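Dihydrofolate reductase (Moritella profunda, PDB 2ZZA) catalyses, as a dihydrofolate reductase, the NADPH-dependent reduction of 7,8-dihydrofolate to tetrahydrofolate, a step probably needed for making glycine, purines and DNA precursors. Local coordinates at residues 3-8 / 93-98; 40-45 / 59-64; 110-115 / 125-130. One frame throughout, in Å; residues are numbered along the deposited sequence.

Interaction 1. Residues 3-8 / 93-98. With NAP (NADP nicotinamide-adenine-dinucleotide phosphate), chain C.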
loop_
_atom_site.group_PDB
_atom_site.type_symbol
_atom_site.label_atom_id
_atom_site.label_comp_id
_atom_site.label_asym_id
_atom_site.label_seq_id
_atom_site.Cartn_x
_atom_site.Cartn_y
_atom_site.Cartn_z
ATOM N N VAL A 3 7.822 5.137 -8.922
ATOM C CA VAL A 3 6.481 4.981 -8.382
ATOM C C VAL A 3 6.256 3.526 -7.993
ATOM O O VAL A 3 6.128 2.652 -8.850
ATOM C CB VAL A 3 5.409 5.422 -9.403
ATOM C CG1 VAL A 3 4.018 5.126 -8.863
ATOM C CG2 VAL A 3 5.557 6.914 -9.689
ATOM N N SER A 4 6.221 3.279 -6.689
ATOM C CA SER A 4 6.027 1.935 -6.164
ATOM C C SER A 4 4.714 1.851 -5.421
ATOM O O SER A 4 4.238 2.847 -4.882
ATOM C CB SER A 4 7.158 1.570 -5.201
ATOM O OG SER A 4 8.423 1.744 -5.806
ATOM N N MET A 5 4.127 0.660 -5.401
ATOM C CA MET A 5 2.882 0.448 -4.685
ATOM C C MET A 5 3.104 -0.756 -3.792
ATOM O O MET A 5 3.674 -1.761 -4.223
ATOM C CB MET A 5 1.716 0.186 -5.649
ATOM C CG MET A 5 1.582 1.218 -6.763
ATOM S SD MET A 5 -0.089 1.399 -7.415
ATOM C CE MET A 5 -0.457 -0.268 -7.975
ATOM N N ILE A 6 2.663 -0.647 -2.544
ATOM C CA ILE A 6 2.817 -1.728 -1.587
ATOM C C ILE A 6 1.464 -2.133 -1.015
ATOM O O ILE A 6 0.658 -1.282 -0.630
ATOM C CB ILE A 6 3.802 -1.325 -0.453
ATOM C CG1 ILE A 6 3.872 -2.432 0.606
ATOM C CG2 ILE A 6 3.397 0.022 0.151
ATOM C CD1 ILE A 6 5.105 -2.324 1.525
ATOM N N ALA A 7 1.212 -3.438 -0.986
ATOM C CA ALA A 7 -0.046 -3.962 -0.475
ATOM C C ALA A 7 0.087 -5.410 -0.034
ATOM O O ALA A 7 1.017 -6.101 -0.435
ATOM C CB ALA A 7 -1.120 -3.862 -1.547
ATOM N N ALA A 8 -0.858 -5.855 0.793
ATOM C CA ALA A 8 -0.907 -7.233 1.272
ATOM C C ALA A 8 -2.265 -7.776 0.830
ATOM O O ALA A 8 -3.313 -7.293 1.274
ATOM C CB ALA A 8 -0.781 -7.280 2.792
ATOM N N LEU A 93 8.757 6.823 -4.220
ATOM C CA LEU A 93 7.500 7.202 -3.601
ATOM C C LEU A 93 6.694 5.916 -3.391
ATOM O O LEU A 93 6.677 5.047 -4.263
ATOM C CB LEU A 93 6.806 8.184 -4.549
ATOM C CG LEU A 93 5.315 8.439 -4.684
ATOM C CD1 LEU A 93 5.144 9.731 -5.466
ATOM C CD2 LEU A 93 4.625 7.289 -5.402
ATOM N N MET A 94 6.044 5.781 -2.238
ATOM C CA MET A 94 5.275 4.570 -1.952
ATOM C C MET A 94 3.766 4.785 -1.898
ATOM O O MET A 94 3.267 5.454 -0.991
ATOM C CB MET A 94 5.712 3.952 -0.613
ATOM C CG MET A 94 7.186 3.586 -0.501
ATOM S SD MET A 94 7.697 2.211 -1.551
ATOM C CE MET A 94 7.174 0.831 -0.584
ATOM N N ILE A 95 3.048 4.212 -2.860
ATOM C CA ILE A 95 1.582 4.292 -2.886
ATOM C C ILE A 95 1.145 3.167 -1.943
ATOM O O ILE A 95 1.333 1.993 -2.261
ATOM C CB ILE A 95 1.014 3.995 -4.296
ATOM C CG1 ILE A 95 1.470 5.070 -5.288
ATOM C CG2 ILE A 95 -0.511 3.929 -4.236
ATOM C CD1 ILE A 95 1.017 6.441 -4.934
ATOM N N ILE A 96 0.569 3.507 -0.854
ATOM C CA ILE A 96 0.100 2.598 0.127
ATOM C C ILE A 96 -1.395 2.251 0.142
ATOM O O ILE A 96 -1.867 1.683 0.989
ATOM C CB ILE A 96 0.519 2.927 1.449
ATOM C CG1 ILE A 96 -0.248 4.099 1.933
ATOM C CG2 ILE A 96 1.966 3.000 1.651
ATOM C CD1 ILE A 96 -0.275 4.286 3.085
ATOM N N GLY A 97 -2.028 2.629 -0.919
ATOM C CA GLY A 97 -3.408 2.427 -1.243
ATOM C C GLY A 97 -4.488 3.421 -0.718
ATOM O O GLY A 97 -4.260 4.272 -0.203
ATOM N N GLY A 98 -5.698 3.227 -0.993
ATOM C CA GLY A 98 -6.386 1.994 -1.014
ATOM C C GLY A 98 -6.763 1.494 -2.373
ATOM O O GLY A 98 -6.093 1.741 -3.195
HETATM P PA NAP C . -9.078 4.727 -0.613
HETATM O O1A NAP C . -8.547 4.379 -1.950
HETATM O O2A NAP C . -7.977 4.573 0.552
HETATM O O5B NAP C . -9.565 6.257 -0.537
HETATM C C5B NAP C . -10.564 6.725 -1.445
HETATM C C4B NAP C . -10.713 8.244 -1.338
HETATM O O4B NAP C . -9.485 8.919 -1.652
HETATM C C3B NAP C . -11.720 8.781 -2.354
HETATM O O3B NAP C . -13.041 8.579 -1.848
HETATM C C2B NAP C . -11.345 10.257 -2.248
HETATM O O2B NAP C . -11.733 10.762 -0.968
HETATM C C1B NAP C . -9.818 10.164 -2.293
HETATM N N9A NAP C . -9.339 10.104 -3.692
HETATM C C8A NAP C . -9.280 9.022 -4.467
HETATM N N7A NAP C . -8.751 9.348 -5.644
HETATM C C5A NAP C . -8.471 10.647 -5.622
HETATM C C6A NAP C . -7.903 11.534 -6.527
HETATM N N6A NAP C . -7.507 11.115 -7.726
HETATM N N1A NAP C . -7.747 12.816 -6.169
HETATM C C2A NAP C . -8.122 13.242 -4.976
HETATM N N3A NAP C . -8.665 12.426 -4.089
HETATM C C4A NAP C . -8.850 11.131 -4.378
HETATM O O3 NAP C . -10.355 3.859 -0.146
HETATM P PN NAP C . -10.624 2.324 -0.562
HETATM O O1N NAP C . -11.967 2.226 0.048
HETATM O O2N NAP C . -10.360 2.430 -2.015
HETATM O O5D NAP C . -9.370 1.806 0.307
HETATM C C5D NAP C . -9.512 1.550 1.708
HETATM C C4D NAP C . -9.780 0.069 1.984
HETATM O O4D NAP C . -8.621 -0.648 1.516
HETATM C C3D NAP C . -9.848 -0.183 3.492
HETATM O O3D NAP C . -10.523 -1.408 3.788
HETATM C C2D NAP C . -8.367 -0.316 3.835
HETATM O O2D NAP C . -8.195 -1.059 5.045
HETATM C C1D NAP C . -7.930 -1.187 2.656
HETATM N N1N NAP C . -6.464 -1.199 2.453
HETATM C C2N NAP C . -5.765 -2.413 2.459
HETATM C C3N NAP C . -4.405 -2.427 2.173
HETATM C C7N NAP C . -3.638 -3.752 2.147
HETATM O O7N NAP C . -2.510 -3.817 1.663
HETATM N N7N NAP C . -4.287 -4.795 2.656
HETATM C C4N NAP C . -3.744 -1.238 1.887
HETATM C C5N NAP C . -4.429 -0.028 1.891
HETATM C C6N NAP C . -5.789 -0.004 2.175
HETATM P P2B NAP C . -12.488 12.177 -0.870
HETATM O O1X NAP C . -12.199 12.876 0.403
HETATM O O2X NAP C . -12.044 13.031 -2.159
HETATM O O3X NAP C . -14.050 11.830 -1.051
#
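Met5 and Ile95 run alongside each other on one face of the sheet. Met5 CG rests 3.8 Å from Ile95 CB. Met5 then bends at its last torsion (chi3 -58°), and its end turns from 93-98 and packs on Tyr102 and Cys105 of helix 99-105. Val3 and Leu93 share this face and are also arranged flank to flank, with Val3 CG1 4.1 Å from Leu93 CD2. On the other face Met94 curls back over 3-8. Bends at chi2 and chi3 bring its SD to 3.7 Å from Ser4 CB, and its CE reaches the branch of Ile6. Ser4 OG is turned to Glu92, its hydrogen-bond partner. Further along, Ile6 and Ile96 meet at a slant through their CG2 methyls, 3.6 Å apart.

The two strands are parallel neighbours in the central sheet of the dihydrofolate reductase fold. Ser4 N bonds to Leu93 O. Ile95 N gives a nearly straight bond to Ser4 O (2.7 Å, 177° at the hydrogen), and Ile6 N bonds to Ile95 O.

Beyond Ile96 the segments part around NADP. Ala8 holds the carboxamide of the nicotinamide by two backbone bonds: Ala8 N gives to O7N at 2.8 Å, and N7N gives to Ala8 O at 3.0 Å. This pair fixes the rotation of the amide. Gly97 and Gly98 are joined by a cis peptide. Gly98, the N-cap of helix 99-105, sends a weak bond from its N to O1A of the cofactor. Folate touches Ile6, Ala7 and Ala8.

Interaction 2. Residues 40-45 / 59-64. With NAP (NADP nicotinamide-adenine-dinucleotide phosphate), chain C.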
loop_
_atom_site.group_PDB
_atom_site.type_symbol
_atom_site.label_atom_id
_atom_site.label_comp_id
_atom_site.label_asym_id
_atom_site.label_seq_id
_atom_site.Cartn_x
_atom_site.Cartn_y
_atom_site.Cartn_z
ATOM N N PRO A 40 8.216 8.819 1.315
ATOM C CA PRO A 40 6.915 9.488 1.349
ATOM C C PRO A 40 5.873 8.410 1.036
ATOM O O PRO A 40 6.072 7.597 0.131
ATOM C CB PRO A 40 7.018 10.511 0.219
ATOM C CG PRO A 40 8.486 10.795 0.145
ATOM C CD PRO A 40 9.088 9.420 0.293
ATOM N N ILE A 41 4.789 8.370 1.796
ATOM C CA ILE A 41 3.739 7.397 1.524
ATOM C C ILE A 41 2.496 8.155 1.081
ATOM O O ILE A 41 2.094 9.124 1.719
ATOM C CB ILE A 41 3.416 6.522 2.762
ATOM C CG1 ILE A 41 3.108 7.408 3.973
ATOM C CG2 ILE A 41 4.592 5.579 3.049
ATOM C CD1 ILE A 41 2.684 6.626 5.201
ATOM N N VAL A 42 1.913 7.720 -0.033
ATOM C CA VAL A 42 0.718 8.338 -0.600
ATOM C C VAL A 42 -0.465 7.401 -0.395
ATOM O O VAL A 42 -0.397 6.224 -0.752
ATOM C CB VAL A 42 0.897 8.589 -2.109
ATOM C CG1 VAL A 42 -0.362 9.206 -2.684
ATOM C CG2 VAL A 42 2.106 9.491 -2.344
ATOM N N MET A 43 -1.552 7.929 0.160
ATOM C CA MET A 43 -2.724 7.115 0.448
ATOM C C MET A 43 -4.035 7.852 0.206
ATOM O O MET A 43 -4.080 9.085 0.206
ATOM C CB MET A 43 -2.680 6.688 1.914
ATOM C CG MET A 43 -2.799 7.879 2.863
ATOM S SD MET A 43 -2.487 7.501 4.581
ATOM C CE MET A 43 -0.779 7.993 4.716
ATOM N N GLY A 44 -5.107 7.092 0.013
ATOM C CA GLY A 44 -6.401 7.717 -0.183
ATOM C C GLY A 44 -6.962 8.107 1.172
ATOM O O GLY A 44 -6.496 7.620 2.208
ATOM N N ARG A 45 -7.962 8.981 1.174
ATOM C CA ARG A 45 -8.579 9.435 2.416
ATOM C C ARG A 45 -9.087 8.276 3.272
ATOM O O ARG A 45 -8.913 8.277 4.488
ATOM C CB ARG A 45 -9.750 10.376 2.108
ATOM C CG ARG A 45 -10.471 10.917 3.341
ATOM C CD ARG A 45 -11.943 11.107 3.044
ATOM N NE ARG A 45 -12.685 11.756 4.123
ATOM C CZ ARG A 45 -13.309 12.925 3.994
ATOM N NH1 ARG A 45 -13.968 13.447 5.020
ATOM N NH2 ARG A 45 -13.266 13.579 2.838
ATOM N N LEU A 59 6.734 10.790 5.395
ATOM C CA LEU A 59 5.982 11.970 4.985
ATOM C C LEU A 59 4.622 11.397 4.579
ATOM O O LEU A 59 4.533 10.678 3.585
ATOM C CB LEU A 59 6.638 12.628 3.767
ATOM C CG LEU A 59 6.380 14.118 3.524
ATOM C CD1 LEU A 59 6.567 14.417 2.044
ATOM C CD2 LEU A 59 4.983 14.508 3.968
ATOM N N ASN A 60 3.579 11.690 5.353
ATOM C CA ASN A 60 2.240 11.173 5.061
ATOM C C ASN A 60 1.475 12.093 4.125
ATOM O O ASN A 60 1.146 13.220 4.488
ATOM C CB ASN A 60 1.436 10.997 6.354
ATOM C CG ASN A 60 1.985 9.897 7.245
ATOM O OD1 ASN A 60 3.151 9.929 7.657
ATOM N ND2 ASN A 60 1.146 8.920 7.554
ATOM N N ILE A 61 1.190 11.602 2.923
ATOM C CA ILE A 61 0.460 12.368 1.919
ATOM C C ILE A 61 -0.886 11.693 1.685
ATOM O O ILE A 61 -0.936 10.535 1.285
ATOM C CB ILE A 61 1.249 12.422 0.591
ATOM C CG1 ILE A 61 2.567 13.165 0.812
ATOM C CG2 ILE A 61 0.413 13.108 -0.490
ATOM C CD1 ILE A 61 3.547 13.044 -0.340
ATOM N N VAL A 62 -1.967 12.427 1.939
ATOM C CA VAL A 62 -3.322 11.912 1.796
ATOM C C VAL A 62 -4.094 12.593 0.669
ATOM O O VAL A 62 -4.102 13.820 0.554
ATOM C CB VAL A 62 -4.106 12.088 3.119
ATOM C CG1 VAL A 62 -5.513 11.530 2.980
ATOM C CG2 VAL A 62 -3.350 11.404 4.255
ATOM N N LEU A 63 -4.755 11.783 -0.150
ATOM C CA LEU A 63 -5.523 12.288 -1.276
ATOM C C LEU A 63 -6.990 12.477 -0.945
ATOM O O LEU A 63 -7.666 11.556 -0.493
ATOM C CB LEU A 63 -5.394 11.338 -2.467
ATOM C CG LEU A 63 -4.097 11.402 -3.270
ATOM C CD1 LEU A 63 -3.836 10.044 -3.881
ATOM C CD2 LEU A 63 -4.199 12.472 -4.343
ATOM N N SER A 64 -7.475 13.689 -1.173
ATOM C CA SER A 64 -8.870 14.009 -0.928
ATOM C C SER A 64 -9.249 15.251 -1.702
ATOM O O SER A 64 -8.481 16.209 -1.759
ATOM C CB SER A 64 -9.117 14.246 0.557
ATOM O OG SER A 64 -10.440 14.689 0.767
HETATM P PA NAP C . -9.078 4.727 -0.613
HETATM O O1A NAP C . -8.547 4.379 -1.950
HETATM O O2A NAP C . -7.977 4.573 0.552
HETATM O O5B NAP C . -9.565 6.257 -0.537
HETATM C C5B NAP C . -10.564 6.725 -1.445
HETATM C C4B NAP C . -10.713 8.244 -1.338
HETATM O O4B NAP C . -9.485 8.919 -1.652
HETATM C C3B NAP C . -11.720 8.781 -2.354
HETATM O O3B NAP C . -13.041 8.579 -1.848
HETATM C C2B NAP C . -11.345 10.257 -2.248
HETATM O O2B NAP C . -11.733 10.762 -0.968
HETATM C C1B NAP C . -9.818 10.164 -2.293
HETATM N N9A NAP C . -9.339 10.104 -3.692
HETATM C C8A NAP C . -9.280 9.022 -4.467
HETATM N N7A NAP C . -8.751 9.348 -5.644
HETATM C C5A NAP C . -8.471 10.647 -5.622
HETATM C C6A NAP C . -7.903 11.534 -6.527
HETATM N N6A NAP C . -7.507 11.115 -7.726
HETATM N N1A NAP C . -7.747 12.816 -6.169
HETATM C C2A NAP C . -8.122 13.242 -4.976
HETATM N N3A NAP C . -8.665 12.426 -4.089
HETATM C C4A NAP C . -8.850 11.131 -4.378
HETATM O O3 NAP C . -10.355 3.859 -0.146
HETATM P PN NAP C . -10.624 2.324 -0.562
HETATM O O1N NAP C . -11.967 2.226 0.048
HETATM O O2N NAP C . -10.360 2.430 -2.015
HETATM O O5D NAP C . -9.370 1.806 0.307
HETATM C C5D NAP C . -9.512 1.550 1.708
HETATM C C4D NAP C . -9.780 0.069 1.984
HETATM O O4D NAP C . -8.621 -0.648 1.516
HETATM C C3D NAP C . -9.848 -0.183 3.492
HETATM O O3D NAP C . -10.523 -1.408 3.788
HETATM C C2D NAP C . -8.367 -0.316 3.835
HETATM O O2D NAP C . -8.195 -1.059 5.045
HETATM C C1D NAP C . -7.930 -1.187 2.656
HETATM N N1N NAP C . -6.464 -1.199 2.453
HETATM C C2N NAP C . -5.765 -2.413 2.459
HETATM C C3N NAP C . -4.405 -2.427 2.173
HETATM C C7N NAP C . -3.638 -3.752 2.147
HETATM O O7N NAP C . -2.510 -3.817 1.663
HETATM N N7N NAP C . -4.287 -4.795 2.656
HETATM C C4N NAP C . -3.744 -1.238 1.887
HETATM C C5N NAP C . -4.429 -0.028 1.891
HETATM C C6N NAP C . -5.789 -0.004 2.175
HETATM P P2B NAP C . -12.488 12.177 -0.870
HETATM O O1X NAP C . -12.199 12.876 0.403
HETATM O O2X NAP C . -12.044 13.031 -2.159
HETATM O O3X NAP C . -14.050 11.830 -1.051
#
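Arg45 and Ser64 meet at one oxygen, O1X of the 2'-phosphate of NADP. Arg45 NH2 gives it a bond of 2.7 Å, and the oxygen lies at the edge of the guanidinium, in its plane. Ser64 OG gives a second bond to O1X, 2.6 Å long. The Arg45 side chain leaves with CG anti to its backbone N (chi1 180°), then bends at chi2, which carries CD past the same oxygen. The Arg45 backbone N also bonds to the ribose oxygen O4B at 3.2 Å. Leu63 lies by the adenine: its CD2 is 4.0 Å from N1A.

Second-shell partners hold these groups. Arg45 NE forms a salt bridge with Glu49, NH2 also bonds to Gln66 OE1, and Tyr69 makes a cation-pi contact with the guanidinium. Ser64 OG is bonded to Gln66 N.

Behind them are two parallel strands of a beta-alpha-beta unit, 40-44 and 59-63, linked by helix 45-51. Four backbone bonds join them, from Ile41 N to Leu59 O through to Leu63 N to Met43 O (2.8 Å). The side chains of Val42 and Leu63 cross on the face covered by helix 80-87, with Val42 CG1 3.8 Å from Leu63 CD1. On the other face Met43 CG meets Val62 CG2, also at 3.8 Å. Gly44 is the N-cap of helix 45-51, and its CA passes 3.5 Å from O5B.

The cationic guanidinium would offset part of the 2'-phosphate's negative charge, while the Ser64 hydroxyl adds a hydrogen bond. That phosphate distinguishes NADP from NAD, so the site is consistent with selection for NADP.

Interaction 3. Residues 110-115 / 125-130. With NAP (NADP nicotinamide-adenine-dinucleotide phosphate), chain C.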
loop_
_atom_site.group_PDB
_atom_site.type_symbol
_atom_site.label_atom_id
_atom_site.label_comp_id
_atom_site.label_asym_id
_atom_site.label_seq_id
_atom_site.Cartn_x
_atom_site.Cartn_y
_atom_site.Cartn_z
ATOM N N ASP A 110 6.061 1.398 -11.122
ATOM C CA ASP A 110 7.351 0.843 -11.534
ATOM C C ASP A 110 7.628 -0.438 -10.762
ATOM O O ASP A 110 8.209 -1.382 -11.290
ATOM C CB ASP A 110 8.472 1.843 -11.265
ATOM C CG ASP A 110 8.307 3.116 -12.054
ATOM O OD1 ASP A 110 8.315 3.026 -13.299
ATOM O OD2 ASP A 110 8.162 4.197 -11.435
ATOM N N ARG A 111 7.201 -0.461 -9.506
ATOM C CA ARG A 111 7.402 -1.621 -8.652
ATOM C C ARG A 111 6.173 -1.906 -7.821
ATOM O O ARG A 111 5.405 -1.007 -7.506
ATOM C CB ARG A 111 8.544 -1.385 -7.668
ATOM C CG ARG A 111 9.901 -1.191 -8.255
ATOM C CD ARG A 111 10.808 -0.697 -7.152
ATOM N NE ARG A 111 12.179 -0.500 -7.592
ATOM C CZ ARG A 111 13.069 0.237 -6.930
ATOM N NH1 ARG A 111 12.723 0.850 -5.801
ATOM N NH2 ARG A 111 14.307 0.360 -7.395
ATOM N N LEU A 112 6.013 -3.169 -7.454
ATOM C CA LEU A 112 4.915 -3.580 -6.608
ATOM C C LEU A 112 5.539 -4.350 -5.457
ATOM O O LEU A 112 6.269 -5.313 -5.677
ATOM C CB LEU A 112 3.938 -4.481 -7.367
ATOM C CG LEU A 112 3.121 -3.846 -8.495
ATOM C CD1 LEU A 112 2.087 -4.850 -9.016
ATOM C CD2 LEU A 112 2.424 -2.600 -7.985
ATOM N N TYR A 113 5.302 -3.895 -4.232
ATOM C CA TYR A 113 5.817 -4.597 -3.064
ATOM C C TYR A 113 4.603 -5.386 -2.606
ATOM O O TYR A 113 3.756 -4.859 -1.886
ATOM C CB TYR A 113 6.224 -3.628 -1.954
ATOM C CG TYR A 113 7.478 -2.825 -2.201
ATOM C CD1 TYR A 113 7.536 -1.860 -3.205
ATOM C CD2 TYR A 113 8.593 -2.986 -1.377
ATOM C CE1 TYR A 113 8.676 -1.065 -3.375
ATOM C CE2 TYR A 113 9.734 -2.205 -1.541
ATOM C CZ TYR A 113 9.768 -1.246 -2.537
ATOM O OH TYR A 113 10.890 -0.459 -2.672
ATOM N N LEU A 114 4.509 -6.646 -3.017
ATOM C CA LEU A 114 3.346 -7.444 -2.656
ATOM C C LEU A 114 3.562 -8.551 -1.645
ATOM O O LEU A 114 4.536 -9.294 -1.716
ATOM C CB LEU A 114 2.740 -8.075 -3.910
ATOM C CG LEU A 114 2.365 -7.169 -5.078
ATOM C CD1 LEU A 114 1.839 -8.044 -6.217
ATOM C CD2 LEU A 114 1.311 -6.151 -4.644
ATOM N N THR A 115 2.630 -8.655 -0.705
ATOM C CA THR A 115 2.661 -9.716 0.285
ATOM C C THR A 115 1.409 -10.540 0.015
ATOM O O THR A 115 0.287 -10.031 0.106
ATOM C CB THR A 115 2.586 -9.187 1.716
ATOM O OG1 THR A 115 3.788 -8.473 2.032
ATOM C CG2 THR A 115 2.418 -10.350 2.689
ATOM N N THR A 125 -13.043 -4.513 -0.918
ATOM C CA THR A 125 -12.026 -3.737 -1.625
ATOM C C THR A 125 -10.980 -4.737 -2.117
ATOM O O THR A 125 -10.553 -5.618 -1.369
ATOM C CB THR A 125 -11.365 -2.671 -0.708
ATOM O OG1 THR A 125 -10.948 -3.282 0.515
ATOM C CG2 THR A 125 -12.342 -1.558 -0.388
ATOM N N TRP A 126 -10.578 -4.600 -3.377
ATOM C CA TRP A 126 -9.618 -5.514 -3.990
ATOM C C TRP A 126 -8.453 -4.798 -4.657
ATOM O O TRP A 126 -8.594 -3.670 -5.135
ATOM C CB TRP A 126 -10.324 -6.367 -5.053
ATOM C CG TRP A 126 -11.354 -7.309 -4.521
ATOM C CD1 TRP A 126 -11.202 -8.646 -4.297
ATOM C CD2 TRP A 126 -12.691 -6.985 -4.125
ATOM N NE1 TRP A 126 -12.363 -9.178 -3.783
ATOM C CE2 TRP A 126 -13.292 -8.178 -3.668
ATOM C CE3 TRP A 126 -13.443 -5.801 -4.113
ATOM C CZ2 TRP A 126 -14.609 -8.222 -3.203
ATOM C CZ3 TRP A 126 -14.750 -5.846 -3.652
ATOM C CH2 TRP A 126 -15.320 -7.048 -3.203
ATOM N N PHE A 127 -7.302 -5.460 -4.694
ATOM C CA PHE A 127 -6.134 -4.891 -5.344
ATOM C C PHE A 127 -6.396 -5.036 -6.847
ATOM O O PHE A 127 -7.058 -5.983 -7.276
ATOM C CB PHE A 127 -4.873 -5.671 -4.956
ATOM C CG PHE A 127 -3.595 -4.996 -5.363
ATOM C CD1 PHE A 127 -3.097 -3.927 -4.632
ATOM C CD2 PHE A 127 -2.897 -5.416 -6.496
ATOM C CE1 PHE A 127 -1.922 -3.277 -5.019
ATOM C CE2 PHE A 127 -1.720 -4.773 -6.895
ATOM C CZ PHE A 127 -1.232 -3.701 -6.153
ATOM N N PRO A 128 -5.900 -4.093 -7.671
ATOM C CA PRO A 128 -6.145 -4.230 -9.111
ATOM C C PRO A 128 -5.532 -5.494 -9.728
ATOM O O PRO A 128 -4.664 -6.138 -9.129
ATOM C CB PRO A 128 -5.556 -2.940 -9.692
ATOM C CG PRO A 128 -4.518 -2.537 -8.681
ATOM C CD PRO A 128 -5.209 -2.828 -7.373
ATOM N N ASP A 129 -5.999 -5.839 -10.926
ATOM C CA ASP A 129 -5.525 -7.021 -11.648
ATOM C C ASP A 129 -4.172 -6.707 -12.289
ATOM O O ASP A 129 -4.067 -6.530 -13.506
ATOM C CB ASP A 129 -6.546 -7.407 -12.729
ATOM C CG ASP A 129 -6.256 -8.762 -13.355
ATOM O OD1 ASP A 129 -6.913 -9.112 -14.361
ATOM O OD2 ASP A 129 -5.376 -9.481 -12.841
ATOM N N TYR A 130 -3.139 -6.640 -11.456
ATOM C CA TYR A 130 -1.787 -6.326 -11.912
ATOM C C TYR A 130 -1.224 -7.324 -12.913
ATOM O O TYR A 130 -0.324 -6.990 -13.677
ATOM C CB TYR A 130 -0.834 -6.238 -10.718
ATOM C CG TYR A 130 -0.654 -7.547 -9.971
ATOM C CD1 TYR A 130 -1.613 -7.997 -9.060
ATOM C CD2 TYR A 130 0.474 -8.342 -10.184
ATOM C CE1 TYR A 130 -1.446 -9.207 -8.376
ATOM C CE2 TYR A 130 0.648 -9.552 -9.512
ATOM C CZ TYR A 130 -0.312 -9.976 -8.609
ATOM O OH TYR A 130 -0.128 -11.164 -7.934
HETATM P PA NAP C . -9.078 4.727 -0.613
HETATM O O1A NAP C . -8.547 4.379 -1.950
HETATM O O2A NAP C . -7.977 4.573 0.552
HETATM O O5B NAP C . -9.565 6.257 -0.537
HETATM C C5B NAP C . -10.564 6.725 -1.445
HETATM C C4B NAP C . -10.713 8.244 -1.338
HETATM O O4B NAP C . -9.485 8.919 -1.652
HETATM C C3B NAP C . -11.720 8.781 -2.354
HETATM O O3B NAP C . -13.041 8.579 -1.848
HETATM C C2B NAP C . -11.345 10.257 -2.248
HETATM O O2B NAP C . -11.733 10.762 -0.968
HETATM C C1B NAP C . -9.818 10.164 -2.293
HETATM N N9A NAP C . -9.339 10.104 -3.692
HETATM C C8A NAP C . -9.280 9.022 -4.467
HETATM N N7A NAP C . -8.751 9.348 -5.644
HETATM C C5A NAP C . -8.471 10.647 -5.622
HETATM C C6A NAP C . -7.903 11.534 -6.527
HETATM N N6A NAP C . -7.507 11.115 -7.726
HETATM N N1A NAP C . -7.747 12.816 -6.169
HETATM C C2A NAP C . -8.122 13.242 -4.976
HETATM N N3A NAP C . -8.665 12.426 -4.089
HETATM C C4A NAP C . -8.850 11.131 -4.378
HETATM O O3 NAP C . -10.355 3.859 -0.146
HETATM P PN NAP C . -10.624 2.324 -0.562
HETATM O O1N NAP C . -11.967 2.226 0.048
HETATM O O2N NAP C . -10.360 2.430 -2.015
HETATM O O5D NAP C . -9.370 1.806 0.307
HETATM C C5D NAP C . -9.512 1.550 1.708
HETATM C C4D NAP C . -9.780 0.069 1.984
HETATM O O4D NAP C . -8.621 -0.648 1.516
HETATM C C3D NAP C . -9.848 -0.183 3.492
HETATM O O3D NAP C . -10.523 -1.408 3.788
HETATM C C2D NAP C . -8.367 -0.316 3.835
HETATM O O2D NAP C . -8.195 -1.059 5.045
HETATM C C1D NAP C . -7.930 -1.187 2.656
HETATM N N1N NAP C . -6.464 -1.199 2.453
HETATM C C2N NAP C . -5.765 -2.413 2.459
HETATM C C3N NAP C . -4.405 -2.427 2.173
HETATM C C7N NAP C . -3.638 -3.752 2.147
HETATM O O7N NAP C . -2.510 -3.817 1.663
HETATM N N7N NAP C . -4.287 -4.795 2.656
HETATM C C4N NAP C . -3.744 -1.238 1.887
HETATM C C5N NAP C . -4.429 -0.028 1.891
HETATM C C6N NAP C . -5.789 -0.004 2.175
HETATM P P2B NAP C . -12.488 12.177 -0.870
HETATM O O1X NAP C . -12.199 12.876 0.403
HETATM O O2X NAP C . -12.044 13.031 -2.159
HETATM O O3X NAP C . -14.050 11.830 -1.051
#
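This is an apolar contact of two leucines with two aromatic rings, on one face of the central sheet. Leu112 and Leu114 project from strand 111-117. Phe127 and Tyr130 come from the chain just after the short strand 125-126. Leu114 reaches both rings, one with each methyl. Its CD1 sits over a face of Tyr130, 3.9 Å from the ring centroid and 18° off the normal. Its CD2 makes an off-centre CH-pi contact with Phe127, 3.8 Å from CZ. Leu112 takes the neighbouring places: CD1 lies 3.7 Å from Tyr130 CB, and CD2 approaches the edge of Phe127 near the ring plane.

Tyr130 CG stands between its backbone N and carbonyl carbon (chi1 64°), which brings the ring back toward the strand. Its OH is hydrogen-bonded to His116 NE2. Leu158 of strand 153-160 touches both Leu114 and Tyr130, while Phe127 also meets Tyr102, Ala7 and Ile15.

Just before the rings, Thr125 borders the nicotinamide ribose of NADP, with OG1 3.7 Å from O4D. The arrangement belongs to the dihydrofolate reductase fold, in which the chain after strand 111-117 comes back over one face of the central sheet, pairing with strand 14-16 beside the cofactor.

In the fold
All three interactions reach one central sheet, interaction 3 through strand 111-117 alone, and all touch the same NADP. Interaction 2 is nested in the loop that interaction 1 closes; interaction 3 follows both in the chain. Strands 92-95 and 40-44 are neighbours, so interactions 1 and 2 meet directly, with Met94 O 2.8 Å from Val42 N. Strands 2-9 and 111-117 join interactions 1 and 3 in the same way, with Met5 O 2.7 Å from Tyr113 N. The centres of interactions 2 and 3 are about 17 Å apart, on opposite sides of the chain's centre. Interaction 2 serves the adenosine end of the cofactor, while interactions 1 and 3 lie toward nicotinamide and folate.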